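PDB 3PJP: transcription elongation factor SPT6 from Candida glabrata, which probably acts as a histone H3-H4 chaperone during RNA polymerase II elongation, here represented by its tandem SH2 domain, which binds the polymerase's phosphorylated C-terminal repeats. Local coordinates for residues Glu22-Arg26 against Leu55-Val59; Asp42-Ile47 against Val59-Glu63. One frame throughout, in Å; residues are numbered along the deposited sequence.

Contact 1: residues Glu22-Arg26 against Leu55-Val59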
# COMPACT_ATOMS: atom_id res chain seq x y z
N GLU A 22 -11.81 7.88 -9.56
CA GLU A 22 -12.29 6.58 -9.09
C GLU A 22 -13.41 6.06 -10.00
O GLU A 22 -13.43 4.88 -10.36
CB GLU A 22 -12.79 6.68 -7.64
CG GLU A 22 -11.72 7.12 -6.65
CD GLU A 22 -12.18 6.98 -5.22
OE1 GLU A 22 -13.37 6.66 -5.01
OE2 GLU A 22 -11.36 7.19 -4.30
N ASP A 23 -14.33 6.94 -10.37
CA ASP A 23 -15.39 6.53 -11.29
C ASP A 23 -14.82 6.06 -12.62
O ASP A 23 -15.29 5.08 -13.20
CB ASP A 23 -16.41 7.65 -11.49
CG ASP A 23 -17.30 7.85 -10.28
OD1 ASP A 23 -17.33 6.96 -9.40
OD2 ASP A 23 -17.99 8.90 -10.21
N TYR A 24 -13.79 6.75 -13.10
CA TYR A 24 -13.16 6.38 -14.37
C TYR A 24 -12.47 5.01 -14.28
O TYR A 24 -12.56 4.21 -15.21
CB TYR A 24 -12.18 7.46 -14.82
CG TYR A 24 -11.41 7.16 -16.08
CD1 TYR A 24 -11.94 7.46 -17.33
CD2 TYR A 24 -10.14 6.60 -16.03
CE1 TYR A 24 -11.23 7.19 -18.49
CE2 TYR A 24 -9.42 6.33 -17.18
CZ TYR A 24 -9.97 6.63 -18.41
OH TYR A 24 -9.27 6.37 -19.57
N LEU A 25 -11.81 4.73 -13.16
CA LEU A 25 -11.08 3.48 -13.01
C LEU A 25 -11.91 2.31 -12.51
O LEU A 25 -11.42 1.18 -12.48
CB LEU A 25 -9.90 3.67 -12.06
CG LEU A 25 -8.78 4.60 -12.47
CD1 LEU A 25 -7.85 4.81 -11.25
CD2 LEU A 25 -8.01 4.03 -13.65
N ARG A 26 -13.15 2.56 -12.10
CA ARG A 26 -13.91 1.54 -11.41
C ARG A 26 -14.03 0.22 -12.17
O ARG A 26 -14.02 -0.85 -11.57
CB ARG A 26 -15.30 2.04 -11.00
CG ARG A 26 -16.02 1.09 -10.06
CD ARG A 26 -17.33 1.67 -9.59
NE ARG A 26 -17.18 3.07 -9.23
CZ ARG A 26 -16.71 3.51 -8.07
NH1 ARG A 26 -16.34 2.64 -7.13
NH2 ARG A 26 -16.62 4.81 -7.84
N LEU A 55 -11.59 -0.20 -4.57
CA LEU A 55 -10.49 0.16 -3.67
C LEU A 55 -9.41 0.92 -4.43
O LEU A 55 -8.73 0.36 -5.29
CB LEU A 55 -9.92 -1.09 -2.99
CG LEU A 55 -8.87 -0.89 -1.90
CD1 LEU A 55 -9.45 -0.15 -0.69
CD2 LEU A 55 -8.27 -2.22 -1.46
N PHE A 56 -9.27 2.21 -4.13
CA PHE A 56 -8.35 3.06 -4.87
C PHE A 56 -7.45 3.85 -3.96
O PHE A 56 -7.87 4.28 -2.87
CB PHE A 56 -9.12 4.06 -5.73
CG PHE A 56 -10.27 3.47 -6.47
CD1 PHE A 56 -10.09 2.94 -7.74
CD2 PHE A 56 -11.53 3.44 -5.89
CE1 PHE A 56 -11.17 2.40 -8.43
CE2 PHE A 56 -12.60 2.90 -6.58
CZ PHE A 56 -12.41 2.37 -7.84
N GLN A 57 -6.24 4.07 -4.43
CA GLN A 57 -5.31 4.92 -3.70
C GLN A 57 -4.99 6.18 -4.49
O GLN A 57 -4.79 6.13 -5.71
CB GLN A 57 -4.04 4.15 -3.36
CG GLN A 57 -2.99 5.00 -2.67
CD GLN A 57 -1.81 4.18 -2.22
OE1 GLN A 57 -0.92 3.85 -3.01
NE2 GLN A 57 -1.80 3.81 -0.94
N HIS A 58 -4.94 7.30 -3.78
CA HIS A 58 -4.53 8.56 -4.35
C HIS A 58 -3.15 8.93 -3.83
O HIS A 58 -2.91 8.95 -2.61
CB HIS A 58 -5.56 9.64 -4.02
CG HIS A 58 -6.95 9.28 -4.45
ND1 HIS A 58 -7.45 9.61 -5.69
CD2 HIS A 58 -7.95 8.64 -3.80
CE1 HIS A 58 -8.70 9.19 -5.79
NE2 HIS A 58 -9.03 8.59 -4.66
N VAL A 59 -2.24 9.20 -4.76
CA VAL A 59 -0.83 9.45 -4.47
C VAL A 59 -0.49 10.87 -4.86
O VAL A 59 -0.73 11.28 -6.01
CB VAL A 59 0.03 8.47 -5.26
CG1 VAL A 59 1.52 8.66 -4.93
CG2 VAL A 59 -0.41 7.04 -4.98
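The Phe56 ring has Glu22 CB over one face, 4.0 Å from the ring centroid and close to its normal, a CH-pi contact, while Arg26 NH1 stands at the ring's edge, 3.8 Å from Phe56 CE2. The guanidinium is turned almost perpendicular to the ring, the planes 88° apart, and brings one of its own faces to Phe56 CZ. The His58 ring is met at its edge by the Glu22 carboxylate. This is the first of the tandem SH2 folds: helix 18-25 packs against the central sheet, here on the strand at residues 55-59, with Phe56 and His58 both reaching the helix. Beyond CG the Glu22 chain runs extended (chi2 -171°), past the rim of the Phe56 ring at CD2, 3.7 Å from Glu22 CD, and on to the imidazole. There His58 NE2 donates to Glu22 OE2 over 2.7 Å, nearly straight at 169°, in the plane of the imidazole and tilted slightly from that of the carboxylate, on the anti side of OE2. The other ring nitrogen, His58 ND1, is hydrogen-bonded to Thr48 OG1, so both nitrogens are engaged and the rotation of the ring is fixed. His58 also lies near Arg36, probably the phosphate-binding arginine of the SH2 fold, and about 5 Å from a bound acetate, consistent with a place beside the phosphate pocket. Leu25 completes the apolar part, its CB 4.1 Å from Phe56 CE1, and also packs on Thr48 of strand 44-52. Arg26 is held by two acids: NH1 forms a salt bridge with Asp54, just before the strand, and NH2, in the guanidinium plane, pairs with Asp23 OD1 at 2.7 Å.

Contact 2: residues Asp42-Ile47 against Val59-Glu63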
# COMPACT_ATOMS: atom_id res chain seq x y z
N ASP A 42 -1.07 24.27 -7.42
CA ASP A 42 -0.58 24.31 -8.79
C ASP A 42 0.86 23.81 -8.86
O ASP A 42 1.48 23.79 -9.93
CB ASP A 42 -0.70 25.72 -9.36
CG ASP A 42 -2.11 26.26 -9.29
OD1 ASP A 42 -3.06 25.46 -9.47
OD2 ASP A 42 -2.28 27.47 -9.04
N ASP A 43 1.41 23.43 -7.71
CA ASP A 43 2.73 22.80 -7.68
C ASP A 43 2.59 21.36 -7.22
O ASP A 43 3.53 20.77 -6.69
CB ASP A 43 3.71 23.58 -6.79
CG ASP A 43 3.29 23.61 -5.34
OD1 ASP A 43 2.08 23.63 -5.06
OD2 ASP A 43 4.19 23.62 -4.47
N HIS A 44 1.40 20.80 -7.44
CA HIS A 44 1.08 19.42 -7.13
C HIS A 44 0.40 18.75 -8.30
O HIS A 44 -0.35 19.39 -9.05
CB HIS A 44 0.13 19.32 -5.92
CG HIS A 44 0.80 19.55 -4.61
ND1 HIS A 44 1.22 18.52 -3.80
CD2 HIS A 44 1.11 20.70 -3.96
CE1 HIS A 44 1.77 19.02 -2.71
NE2 HIS A 44 1.72 20.34 -2.78
N LEU A 45 0.65 17.45 -8.44
CA LEU A 45 -0.14 16.61 -9.32
C LEU A 45 -0.52 15.39 -8.50
O LEU A 45 -0.12 15.26 -7.34
CB LEU A 45 0.65 16.18 -10.56
CG LEU A 45 1.11 17.23 -11.57
CD1 LEU A 45 2.13 16.62 -12.50
CD2 LEU A 45 -0.07 17.81 -12.36
N ALA A 46 -1.30 14.49 -9.08
CA ALA A 46 -1.72 13.31 -8.33
C ALA A 46 -1.84 12.08 -9.22
O ALA A 46 -2.06 12.19 -10.42
CB ALA A 46 -3.04 13.59 -7.61
N ILE A 47 -1.66 10.91 -8.62
CA ILE A 47 -1.94 9.67 -9.31
C ILE A 47 -3.01 8.92 -8.54
O ILE A 47 -2.91 8.77 -7.33
CB ILE A 47 -0.68 8.79 -9.46
CG1 ILE A 47 0.22 9.33 -10.57
CG2 ILE A 47 -1.06 7.35 -9.78
CD1 ILE A 47 1.58 8.63 -10.63
N VAL A 59 -2.24 9.20 -4.76
CA VAL A 59 -0.83 9.45 -4.47
C VAL A 59 -0.49 10.87 -4.86
O VAL A 59 -0.73 11.28 -6.01
CB VAL A 59 0.03 8.47 -5.26
CG1 VAL A 59 1.52 8.66 -4.93
CG2 VAL A 59 -0.41 7.04 -4.98
N ASP A 60 0.03 11.64 -3.92
CA ASP A 60 0.37 13.02 -4.22
C ASP A 60 1.76 13.15 -4.82
O ASP A 60 2.69 12.48 -4.40
CB ASP A 60 0.26 13.93 -3.00
CG ASP A 60 0.60 15.37 -3.33
OD1 ASP A 60 -0.26 16.08 -3.88
OD2 ASP A 60 1.73 15.80 -3.02
N ILE A 61 1.86 14.02 -5.82
CA ILE A 61 3.14 14.36 -6.43
C ILE A 61 3.43 15.85 -6.19
O ILE A 61 2.67 16.72 -6.61
CB ILE A 61 3.13 14.07 -7.95
CG1 ILE A 61 2.82 12.60 -8.21
CG2 ILE A 61 4.48 14.40 -8.56
CD1 ILE A 61 2.43 12.32 -9.65
N GLN A 62 4.52 16.13 -5.49
CA GLN A 62 4.94 17.51 -5.26
C GLN A 62 5.96 17.94 -6.31
O GLN A 62 6.95 17.23 -6.59
CB GLN A 62 5.55 17.66 -3.86
CG GLN A 62 6.27 18.98 -3.61
CD GLN A 62 5.34 20.09 -3.15
OE1 GLN A 62 4.73 20.01 -2.08
NE2 GLN A 62 5.23 21.15 -3.96
N GLU A 63 5.74 19.10 -6.92
CA GLU A 63 6.71 19.61 -7.89
C GLU A 63 7.73 20.52 -7.25
O GLU A 63 7.41 21.29 -6.35
CB GLU A 63 6.00 20.40 -8.98
CG GLU A 63 5.02 19.63 -9.80
CD GLU A 63 4.37 20.53 -10.82
OE1 GLU A 63 3.44 21.26 -10.44
OE2 GLU A 63 4.81 20.53 -11.99
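His44 ND1 is shared between both oxygens of Asp60 in a bifurcated, bent pair of bonds (139° to OD1, 133° to OD2), 2.9 Å each; both acceptors use their syn lone pairs, but OD2 lies in the ring plane and OD1 is tilted from it. The pairing is diagonal, for in this antiparallel hairpin of the SH2 central sheet His44 stands opposite Gln62 and Asp60 opposite little Ala46. Asp60 keeps CG anti to its own N (chi1 -179°), which carries the carboxylate along the strand to the imidazole. Backbone ladder bonds join Leu45 with Ile61 and Ile47 with Val59; their side chains make up the other face, Ile47 CG1 lying 3.8 Å from Ile61 CD1. At the hairpin's open end Gln62 NE2 donates to Asp43 OD2 at 2.7 Å, from above the carboxylate plane, and also to Glu63 O. Glu63 OE1 comes within 3.2 Å of Asp42 O, two acceptors that share Lys66 NZ, while Glu63 OE2 takes Gly73 N and a salt bridge from Arg6. The Leu45 face is thus hydrocarbon and the His44 face mostly polar, and the two-oxygen grip of Asp60 would probably favour a protonated His44.

From the N terminus the chain passes through helix 18-25, then strand 33-37, before entering the hairpin of strands 44-52 and 55-64. Contact 1 closes the longer loop, bringing the chain after 28 intervening residues back to the helix; contact 2 spans only 11 residues around the hairpin turn. The first segment of contact 2 lies within the loop of contact 1, yet its second starts on the last residue of 55-59 and runs on past it, so the two cross rather than nest. Their ranges share Val59, which takes part only in contact 2, and their centres are about 16 Å apart. Contact 1 ties the helix to the start of that strand, contact 2 joins its later half to strand 44-52.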